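Local coordinates for molybdenum ABC transporter, periplasmic molybdenum-binding protein (PDB 4RXL), which binds tungstate between its two lobes and probably delivers molybdate or tungstate to an ABC importer as its periplasmic solute-binding component, at residues A[6-11]-A[53-58]; A[75-80]-A[199-204]; A[85-90]-A[181-186]; A[116-121]-A[167-172]. All blocks are in the same frame, centred on the assembly; numbering follows the deposited sequence.

Contact 1: A[6-11]-A[53-58]. With WO4 (tungstate(VI)ion), chain B.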
# COMPACT_ATOMS: atom_id res chain seq x y z
N LEU A 6 -13.31 13.51 12.79
CA LEU A 6 -13.34 12.37 11.84
C LEU A 6 -12.09 11.50 11.95
O LEU A 6 -10.98 12.02 11.95
CB LEU A 6 -13.46 12.81 10.38
CG LEU A 6 -14.81 13.27 9.84
CD1 LEU A 6 -14.75 13.24 8.32
CD2 LEU A 6 -15.98 12.42 10.33
N HIS A 7 -12.28 10.18 11.99
CA HIS A 7 -11.20 9.21 12.09
C HIS A 7 -11.03 8.46 10.78
O HIS A 7 -11.93 7.79 10.32
CB HIS A 7 -11.55 8.19 13.16
CG HIS A 7 -11.55 8.74 14.54
ND1 HIS A 7 -10.43 8.73 15.34
CD2 HIS A 7 -12.54 9.31 15.27
CE1 HIS A 7 -10.73 9.28 16.51
NE2 HIS A 7 -12.00 9.64 16.49
N ILE A 8 -9.86 8.61 10.19
CA ILE A 8 -9.53 8.02 8.92
C ILE A 8 -8.49 6.92 9.15
O ILE A 8 -7.39 7.18 9.65
CB ILE A 8 -8.97 9.06 7.95
CG1 ILE A 8 -10.01 10.13 7.65
CG2 ILE A 8 -8.53 8.37 6.66
CD1 ILE A 8 -9.43 11.36 7.02
N TYR A 9 -8.84 5.71 8.76
CA TYR A 9 -7.92 4.56 8.83
C TYR A 9 -7.44 4.31 7.42
O TYR A 9 -8.26 4.12 6.54
CB TYR A 9 -8.70 3.35 9.35
CG TYR A 9 -8.79 3.24 10.86
CD1 TYR A 9 -9.26 4.28 11.62
CD2 TYR A 9 -8.41 2.07 11.51
CE1 TYR A 9 -9.32 4.23 13.02
CE2 TYR A 9 -8.49 1.97 12.88
CZ TYR A 9 -8.94 3.03 13.63
OH TYR A 9 -9.00 2.91 15.00
N ALA A 10 -6.13 4.31 7.17
CA ALA A 10 -5.61 4.18 5.81
C ALA A 10 -4.38 3.31 5.74
O ALA A 10 -3.48 3.43 6.57
CB ALA A 10 -5.29 5.54 5.22
N ALA A 11 -4.32 2.47 4.70
CA ALA A 11 -3.14 1.71 4.37
C ALA A 11 -1.87 2.55 4.49
O ALA A 11 -1.81 3.72 4.07
CB ALA A 11 -3.26 1.20 2.95
N ALA A 53 -13.97 4.60 13.53
CA ALA A 53 -13.41 4.84 12.24
C ALA A 53 -14.55 5.33 11.41
O ALA A 53 -15.63 4.76 11.43
CB ALA A 53 -12.84 3.56 11.66
N ASP A 54 -14.35 6.46 10.75
CA ASP A 54 -15.36 7.03 9.88
C ASP A 54 -15.12 6.64 8.44
O ASP A 54 -16.06 6.45 7.68
CB ASP A 54 -15.38 8.55 10.05
CG ASP A 54 -15.80 8.96 11.47
OD1 ASP A 54 -17.00 8.81 11.81
OD2 ASP A 54 -14.93 9.41 12.26
N LEU A 55 -13.86 6.53 8.07
CA LEU A 55 -13.43 6.22 6.70
C LEU A 55 -12.30 5.23 6.75
O LEU A 55 -11.46 5.29 7.66
CB LEU A 55 -12.89 7.47 5.99
CG LEU A 55 -13.79 8.68 5.73
CD1 LEU A 55 -12.97 9.75 5.04
CD2 LEU A 55 -14.97 8.27 4.88
N PHE A 56 -12.26 4.38 5.73
CA PHE A 56 -11.20 3.38 5.56
C PHE A 56 -10.68 3.35 4.14
O PHE A 56 -11.44 3.22 3.21
CB PHE A 56 -11.75 2.00 5.94
CG PHE A 56 -10.76 0.84 5.74
CD1 PHE A 56 -9.44 0.89 6.17
CD2 PHE A 56 -11.20 -0.32 5.14
CE1 PHE A 56 -8.61 -0.22 6.01
CE2 PHE A 56 -10.35 -1.39 4.95
CZ PHE A 56 -9.07 -1.36 5.41
N ILE A 57 -9.38 3.49 3.96
CA ILE A 57 -8.76 3.34 2.65
C ILE A 57 -7.88 2.11 2.70
O ILE A 57 -6.91 2.05 3.46
CB ILE A 57 -7.90 4.58 2.28
CG1 ILE A 57 -8.80 5.83 2.20
CG2 ILE A 57 -7.11 4.36 0.98
CD1 ILE A 57 -8.01 7.12 2.06
N SER A 58 -8.20 1.13 1.89
CA SER A 58 -7.41 -0.11 1.81
C SER A 58 -6.50 -0.12 0.60
O SER A 58 -6.79 0.53 -0.40
CB SER A 58 -8.40 -1.26 1.69
OG SER A 58 -7.75 -2.51 1.63
W WO4 B . -0.25 -1.68 2.79
O1 WO4 B . 1.19 -1.80 4.19
O2 WO4 B . -0.06 -2.99 1.23
O3 WO4 B . -2.07 -2.00 3.68
O4 WO4 B . -0.23 0.20 1.95
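Tyr-9 lays one face of its ring over the methyl of Ala-53, a CH-pi contact with Ala-53 CB 4.0 Å from the ring centroid and 27° off the ring normal. The pairing begins with a side chain as acceptor: Asp-54 OD2 accepts from His-7 N at 2.8 Å, using the anti lone pair and a nearly straight bond (167°). With CG beside its own backbone N (chi1 -64°), the carboxylate turns back along 6-11, and Leu-6 CD2 crosses it at 3.6 Å from Asp-54 CG. His-7 O is gripped twice, by Asp-54 N at 2.8 Å and Leu-55 N at 3.2 Å. Parallel pairing runs on through Tyr-9 N to Leu-55 O (2.9 Å), Ile-57 N to Tyr-9 O and Ala-11 N to Ile-57 O. Ile-8, Leu-55, Ala-10 and Ile-57 share one face of the sheet, Tyr-9 and Phe-56 the other. Ala-11 brings CB to 3.3 Å from tungstate O4. Strand 6-11 is an inner parallel strand of its lobe's sheet, between 33-38 and 55-57, and helix 40-49, packed on Tyr-9 and Phe-56, forms the beta-alpha-beta crossover joining those two neighbours; helix 206-215 covers Leu-6 and Leu-55, and strand 195-201 flanks 55-57.

Contact 2: A[75-80]-A[199-204]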
# COMPACT_ATOMS: atom_id res chain seq x y z
N PRO A 75 -22.69 -1.65 0.50
CA PRO A 75 -21.91 -1.91 -0.71
C PRO A 75 -21.75 -0.68 -1.61
O PRO A 75 -20.74 -0.56 -2.30
CB PRO A 75 -22.72 -3.02 -1.41
CG PRO A 75 -23.60 -3.60 -0.36
CD PRO A 75 -23.93 -2.44 0.53
N ASN A 76 -22.74 0.21 -1.62
CA ASN A 76 -22.63 1.45 -2.40
C ASN A 76 -21.90 2.62 -1.72
O ASN A 76 -21.88 3.73 -2.25
CB ASN A 76 -24.02 1.92 -2.86
CG ASN A 76 -24.92 2.41 -1.72
OD1 ASN A 76 -24.60 2.26 -0.54
ND2 ASN A 76 -26.06 3.01 -2.07
N LYS A 77 -21.29 2.37 -0.57
CA LYS A 77 -20.46 3.38 0.09
C LYS A 77 -18.96 3.08 -0.02
O LYS A 77 -18.17 3.58 0.80
CB LYS A 77 -20.88 3.49 1.56
CG LYS A 77 -22.31 3.98 1.73
CD LYS A 77 -22.39 5.49 1.63
CE LYS A 77 -23.78 6.00 1.30
NZ LYS A 77 -23.68 7.43 0.88
N VAL A 78 -18.58 2.27 -1.00
CA VAL A 78 -17.20 2.00 -1.30
C VAL A 78 -16.95 2.48 -2.72
O VAL A 78 -17.71 2.16 -3.62
CB VAL A 78 -16.87 0.50 -1.21
CG1 VAL A 78 -15.39 0.24 -1.45
CG2 VAL A 78 -17.33 -0.06 0.12
N VAL A 79 -15.90 3.27 -2.91
CA VAL A 79 -15.56 3.77 -4.26
C VAL A 79 -14.07 3.60 -4.45
O VAL A 79 -13.33 3.61 -3.49
CB VAL A 79 -15.97 5.24 -4.47
CG1 VAL A 79 -17.45 5.43 -4.16
CG2 VAL A 79 -15.13 6.19 -3.63
N THR A 80 -13.59 3.40 -5.67
CA THR A 80 -12.15 3.24 -5.86
C THR A 80 -11.50 4.61 -6.02
O THR A 80 -11.96 5.47 -6.77
CB THR A 80 -11.82 2.37 -7.08
OG1 THR A 80 -12.60 1.18 -7.02
CG2 THR A 80 -10.36 1.99 -7.08
N LEU A 199 -12.03 3.34 -1.06
CA LEU A 199 -12.35 4.22 0.03
C LEU A 199 -13.73 3.81 0.51
O LEU A 199 -14.70 3.85 -0.27
CB LEU A 199 -12.36 5.66 -0.47
CG LEU A 199 -13.03 6.74 0.37
CD1 LEU A 199 -12.27 6.96 1.67
CD2 LEU A 199 -13.14 8.02 -0.44
N ALA A 200 -13.81 3.39 1.77
CA ALA A 200 -15.07 2.95 2.37
C ALA A 200 -15.58 3.99 3.36
O ALA A 200 -14.84 4.45 4.23
CB ALA A 200 -14.86 1.61 3.05
N GLN A 201 -16.86 4.33 3.26
CA GLN A 201 -17.46 5.27 4.16
C GLN A 201 -18.23 4.43 5.19
O GLN A 201 -19.18 3.74 4.82
CB GLN A 201 -18.39 6.20 3.37
CG GLN A 201 -18.89 7.40 4.14
CD GLN A 201 -19.90 8.22 3.34
OE1 GLN A 201 -19.73 8.42 2.14
NE2 GLN A 201 -20.97 8.68 4.01
N LEU A 202 -17.85 4.50 6.46
CA LEU A 202 -18.38 3.58 7.48
C LEU A 202 -19.65 4.08 8.19
O LEU A 202 -20.25 3.38 9.00
CB LEU A 202 -17.27 3.26 8.48
CG LEU A 202 -16.17 2.37 7.90
CD1 LEU A 202 -14.80 2.90 8.24
CD2 LEU A 202 -16.34 0.95 8.40
N ASN A 203 -20.09 5.30 7.88
CA ASN A 203 -21.32 5.83 8.43
C ASN A 203 -21.84 6.95 7.53
O ASN A 203 -21.18 7.28 6.53
CB ASN A 203 -21.12 6.30 9.88
CG ASN A 203 -20.04 7.35 10.02
OD1 ASN A 203 -20.08 8.40 9.37
ND2 ASN A 203 -19.07 7.09 10.88
N ASP A 204 -22.99 7.50 7.88
CA ASP A 204 -23.70 8.46 7.06
C ASP A 204 -23.52 9.90 7.55
O ASP A 204 -24.30 10.79 7.17
CB ASP A 204 -25.19 8.09 7.01
CG ASP A 204 -25.90 8.24 8.36
OD1 ASP A 204 -25.21 8.48 9.39
OD2 ASP A 204 -27.14 8.11 8.41
O HOH W 1 -17.08 5.89 -0.34
O HOH W 2 -21.38 9.74 0.39
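A bend at chi2 of Lys-77 (-81°), after CG has been set beside the backbone N, brings its CD to 4.0 Å from OE1 of Gln-201. Gln-201 instead carries CG anti to its backbone N (chi1 -169°) and stays extended beyond it, and the two chains meet at a slant, CB near CB and the lysine CD against the glutamine amide. Water 2 joins their polar ends, donating to Gln-201 OE1 at 2.7 Å and accepting only weakly from Lys-77 NZ. The other end of the amide is also held: Gln-201 NE2 donates to Asn-203 O at 2.9 Å, with the acceptor close to the amide plane, and these two bonds together fix the amide's rotation. The backbones form an antiparallel ladder, their axes at 160°, in which Val-79 and Leu-199 make a hydrogen-bonded pair and Val-78 and Ala-200 a non-hydrogen-bonded one. This is where strand 78-91, which runs on into the other lobe of the periplasmic binding protein fold, pairs with strand 195-201. Leu-199 N reaches Val-79 O at 2.8 Å, Val-79 N donates back to Leu-199 O, and Gln-201 N reaches Lys-77 O at 2.9 Å. Water 1 donates to both Lys-77 O and Leu-199 O. Val-79 CG2 and Leu-199 CD2 lie alongside each other, 4.2 Å apart, on the face covered by helix 206-215, whereas Val-78 CG2 meets Ala-200 CB on the other face.

Contact 3: A[85-90]-A[181-186]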
# COMPACT_ATOMS: atom_id res chain seq x y z
N SER A 85 1.44 0.55 -8.73
CA SER A 85 2.19 -0.56 -9.29
C SER A 85 3.16 -1.04 -8.25
O SER A 85 3.39 -0.40 -7.21
CB SER A 85 2.86 -0.16 -10.59
OG SER A 85 3.86 0.80 -10.35
N LEU A 86 3.75 -2.20 -8.51
CA LEU A 86 4.64 -2.89 -7.58
C LEU A 86 6.07 -2.91 -8.14
O LEU A 86 6.28 -3.16 -9.34
CB LEU A 86 4.15 -4.32 -7.40
CG LEU A 86 4.53 -5.08 -6.13
CD1 LEU A 86 3.75 -4.55 -4.95
CD2 LEU A 86 4.26 -6.56 -6.32
N VAL A 87 7.04 -2.64 -7.25
CA VAL A 87 8.43 -2.56 -7.63
C VAL A 87 9.35 -3.32 -6.70
O VAL A 87 9.03 -3.63 -5.55
CB VAL A 87 8.90 -1.09 -7.74
CG1 VAL A 87 8.09 -0.36 -8.80
CG2 VAL A 87 8.79 -0.37 -6.40
N LEU A 88 10.51 -3.65 -7.28
CA LEU A 88 11.60 -4.25 -6.58
C LEU A 88 12.60 -3.13 -6.33
O LEU A 88 13.04 -2.45 -7.27
CB LEU A 88 12.22 -5.34 -7.43
CG LEU A 88 13.38 -6.14 -6.80
CD1 LEU A 88 12.91 -6.92 -5.58
CD2 LEU A 88 13.92 -7.05 -7.87
N ILE A 89 12.96 -2.96 -5.07
CA ILE A 89 13.92 -1.93 -4.65
C ILE A 89 15.16 -2.50 -3.98
O ILE A 89 15.16 -3.62 -3.47
CB ILE A 89 13.27 -0.88 -3.73
CG1 ILE A 89 12.61 -1.50 -2.49
CG2 ILE A 89 12.19 -0.09 -4.43
CD1 ILE A 89 12.42 -0.51 -1.37
N ARG A 90 16.20 -1.68 -3.97
CA ARG A 90 17.48 -1.95 -3.32
C ARG A 90 17.87 -0.67 -2.56
O ARG A 90 17.36 0.41 -2.90
CB ARG A 90 18.57 -2.25 -4.37
CG ARG A 90 18.90 -1.07 -5.28
CD ARG A 90 20.07 -1.38 -6.19
NE ARG A 90 20.38 -0.28 -7.12
CZ ARG A 90 21.14 0.78 -6.84
NH1 ARG A 90 21.67 0.95 -5.64
NH2 ARG A 90 21.37 1.69 -7.79
N VAL A 181 16.40 4.60 -1.28
CA VAL A 181 16.25 3.41 -2.12
C VAL A 181 16.17 3.74 -3.60
O VAL A 181 15.82 4.85 -3.98
CB VAL A 181 15.00 2.57 -1.73
CG1 VAL A 181 15.01 2.30 -0.24
CG2 VAL A 181 13.72 3.26 -2.15
N THR A 182 16.49 2.74 -4.40
CA THR A 182 16.43 2.84 -5.85
C THR A 182 15.61 1.68 -6.40
O THR A 182 15.69 0.55 -5.90
CB THR A 182 17.85 2.79 -6.44
OG1 THR A 182 18.64 3.84 -5.87
CG2 THR A 182 17.83 2.93 -7.96
N ILE A 183 14.85 1.95 -7.45
CA ILE A 183 14.09 0.91 -8.14
C ILE A 183 15.00 0.05 -9.02
O ILE A 183 15.76 0.56 -9.85
CB ILE A 183 12.93 1.52 -8.94
CG1 ILE A 183 11.96 2.24 -8.00
CG2 ILE A 183 12.19 0.44 -9.72
CD1 ILE A 183 10.88 3.01 -8.70
N VAL A 184 14.95 -1.26 -8.81
CA VAL A 184 15.68 -2.19 -9.62
C VAL A 184 14.85 -2.51 -10.87
O VAL A 184 15.35 -2.46 -11.98
CB VAL A 184 16.04 -3.46 -8.84
CG1 VAL A 184 16.79 -4.44 -9.74
CG2 VAL A 184 16.90 -3.10 -7.63
N THR A 185 13.57 -2.80 -10.67
CA THR A 185 12.66 -3.05 -11.77
C THR A 185 11.24 -3.02 -11.23
O THR A 185 11.03 -3.03 -10.02
CB THR A 185 12.96 -4.39 -12.49
OG1 THR A 185 12.37 -4.38 -13.80
CG2 THR A 185 12.41 -5.58 -11.74
N ALA A 186 10.27 -2.90 -12.13
CA ALA A 186 8.89 -2.94 -11.78
C ALA A 186 8.32 -4.28 -12.23
O ALA A 186 8.68 -4.79 -13.30
CB ALA A 186 8.15 -1.81 -12.49
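Arg-90 and Thr-182 lie side by side, and Thr-182 CB sits under the centre of the guanidinium, 3.8 Å from its plane. The arginine reaches this place with CG between its backbone N and carbonyl carbon and a chain extended from there to NE. The polar ends of both residues turn to Thr-92, Arg-90 NH1 to its carbonyl oxygen and Thr-182 OG1 to its hydroxyl.

Among apolar contacts, Val-184 CG2 comes across the arginine stem, 3.7 Å from Arg-90 CG. On the opposite face of the sheet, Ile-89 CD1 meets Val-181 CG1 at 4.0 Å, while Val-87 CB touches Ile-183 CG2 and its CG1 lies 4.0 Å from Ala-186 CB. Helix 172-177 packs on Ile-89 and Ile-183.

The backbone bonds are unevenly spaced. Arg-90 and Thr-182 exchange two, N to O each way, and Leu-88 N donates to Thr-185 O at 2.9 Å. Leu-88 O receives Val-184 N at 2.7 Å, with Thr-185 N at 3.5 Å giving a weak second bond. Between Leu-88 and Ile-89 the register therefore slips by one residue, Val-184 turning with phi/psi of -85°/-48°. Strand 78-91 pairs here with 181-186, axes at 133°, and on its other side with 168-171; Val-184 and Thr-185 facing the single Leu-88 define a classic beta bulge in this mixed sheet.

Contact 4: A[116-121]-A[167-172]. With WO4 (tungstate(VI)ion), chain B.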
# COMPACT_ATOMS: atom_id res chain seq x y z
N LEU A 116 14.71 -10.94 1.80
CA LEU A 116 13.89 -10.06 0.98
C LEU A 116 12.83 -9.38 1.84
O LEU A 116 12.01 -10.06 2.47
CB LEU A 116 13.20 -10.87 -0.13
CG LEU A 116 12.29 -10.17 -1.13
CD1 LEU A 116 13.02 -9.15 -1.99
CD2 LEU A 116 11.65 -11.24 -2.02
N ALA A 117 12.84 -8.05 1.86
CA ALA A 117 11.87 -7.30 2.65
C ALA A 117 10.52 -7.27 1.95
O ALA A 117 10.41 -6.80 0.81
CB ALA A 117 12.36 -5.88 2.91
N VAL A 118 9.50 -7.76 2.63
CA VAL A 118 8.14 -7.72 2.13
C VAL A 118 7.18 -7.53 3.29
O VAL A 118 7.54 -7.84 4.44
CB VAL A 118 7.73 -9.02 1.40
CG1 VAL A 118 8.61 -9.26 0.18
CG2 VAL A 118 7.74 -10.22 2.35
N ALA A 119 5.98 -7.01 3.00
CA ALA A 119 4.92 -7.00 4.03
C ALA A 119 4.36 -8.42 4.17
O ALA A 119 4.55 -9.26 3.29
CB ALA A 119 3.83 -6.01 3.72
N GLN A 120 3.73 -8.71 5.32
CA GLN A 120 3.24 -10.05 5.63
C GLN A 120 2.42 -10.58 4.44
O GLN A 120 1.43 -9.99 4.06
CB GLN A 120 2.39 -10.04 6.92
CG GLN A 120 2.40 -11.35 7.71
CD GLN A 120 1.62 -12.46 7.04
OE1 GLN A 120 0.46 -12.26 6.65
NE2 GLN A 120 2.24 -13.64 6.88
N VAL A 121 2.84 -11.72 3.91
CA VAL A 121 2.38 -12.18 2.60
C VAL A 121 0.98 -12.79 2.57
O VAL A 121 0.40 -12.95 1.50
CB VAL A 121 3.36 -13.17 1.94
CG1 VAL A 121 4.73 -12.55 1.73
CG2 VAL A 121 3.49 -14.44 2.77
N LEU A 167 17.22 -6.29 -1.03
CA LEU A 167 16.08 -6.13 -1.92
C LEU A 167 14.81 -6.11 -1.10
O LEU A 167 14.71 -6.75 -0.04
CB LEU A 167 15.99 -7.27 -2.93
CG LEU A 167 17.13 -7.41 -3.94
CD1 LEU A 167 17.02 -8.74 -4.67
CD2 LEU A 167 17.16 -6.24 -4.91
N GLY A 168 13.81 -5.39 -1.59
CA GLY A 168 12.49 -5.43 -1.04
C GLY A 168 11.46 -5.19 -2.11
O GLY A 168 11.77 -4.72 -3.21
N ILE A 169 10.22 -5.53 -1.77
CA ILE A 169 9.10 -5.34 -2.68
C ILE A 169 8.10 -4.36 -2.04
O ILE A 169 7.52 -4.63 -1.02
CB ILE A 169 8.43 -6.67 -3.09
CG1 ILE A 169 9.42 -7.53 -3.85
CG2 ILE A 169 7.21 -6.39 -3.96
CD1 ILE A 169 8.96 -8.96 -4.03
N VAL A 170 7.92 -3.22 -2.69
CA VAL A 170 7.08 -2.17 -2.21
C VAL A 170 6.28 -1.61 -3.38
O VAL A 170 6.40 -2.08 -4.53
CB VAL A 170 7.87 -1.05 -1.49
CG1 VAL A 170 8.62 -1.58 -0.28
CG2 VAL A 170 8.82 -0.36 -2.46
N TYR A 171 5.45 -0.60 -3.12
CA TYR A 171 4.80 0.10 -4.21
C TYR A 171 5.70 1.15 -4.83
O TYR A 171 6.63 1.66 -4.22
CB TYR A 171 3.50 0.73 -3.77
CG TYR A 171 2.55 -0.21 -3.09
CD1 TYR A 171 1.80 -1.09 -3.84
CD2 TYR A 171 2.34 -0.19 -1.71
CE1 TYR A 171 0.88 -1.96 -3.23
CE2 TYR A 171 1.42 -1.02 -1.10
CZ TYR A 171 0.69 -1.89 -1.87
OH TYR A 171 -0.16 -2.78 -1.31
N LYS A 172 5.40 1.47 -6.09
CA LYS A 172 6.05 2.54 -6.83
C LYS A 172 6.04 3.83 -6.03
O LYS A 172 7.05 4.52 -5.94
CB LYS A 172 5.37 2.73 -8.19
CG LYS A 172 5.80 3.95 -8.99
CD LYS A 172 7.18 3.80 -9.57
CE LYS A 172 7.44 4.91 -10.58
NZ LYS A 172 6.45 4.92 -11.69
W WO4 B . -0.25 -1.68 2.79
O1 WO4 B . 1.19 -1.80 4.19
O2 WO4 B . -0.06 -2.99 1.23
O3 WO4 B . -2.07 -2.00 3.68
O4 WO4 B . -0.23 0.20 1.95
O HOH W 3 5.62 -6.35 0.11
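Leu-116 puts CD1 against Leu-167, 3.6 Å from its CB, and CD2 against Ile-169 CD1 at 4.1 Å; with CG anti to the backbone N (chi1 -180°), its two methyls reach residues two apart on the partner segment. Val-118 CG1 adds a side-by-side contact with Ile-169 CB. In the backbone, two parallel-type bonds straddle Gly-168: Ala-117 N to Leu-167 O at 3.0 Å, and Ile-169 N to Ala-117 O at 2.9 Å with the donor almost in line with the carbonyl (176°). The segment axes stand 38° apart, and past this single bridge water 3 links the backbones, accepting from Ala-119 N and donating to Ile-169 O at 2.8 Å. Farther out, strand 147-150 borders 116-119, strand 78-91 borders 168-171, and helix 125-137 touches Ile-169. At the end of its strand, Tyr-171 occupies the N-cap position before helix 172-177, its backbone N held by Asp-174. Its OH donates to tungstate O2 at 2.6 Å, the oxygen lying at the ring edge in plane. Ser-13, Ser-40 and the backbone N atoms of Ala-126 and Val-153 also bond the anion, so it is gripped by neutral hydroxyl and amide donors, consistent with recognition of a tetrahedral dianion through hydrogen bonds.

Contacts 1 and 2 lie in one lobe and contacts 3 and 4 in the other, on opposite sides of the chain's centre, with tungstate between. Contacts 1 and 2, centres 10 Å apart, join through strands 55-57 and 195-201, with Phe-56 O near Ala-200 N at 2.8 Å. Contacts 3 and 4, with centres 9 Å apart, join through strands 78-91 and 168-171. Contact 1 closes first along the chain; contact 2 then spans contact 3, which spans contact 4. Strand 78-91 serves both contact 2 and contact 3, whose centres are 32 Å apart, thus linking the lobes. Contacts 1 and 4 each bring a residue to the anion, Ala-11 and Tyr-171, consistent with binding in the interlobe cleft.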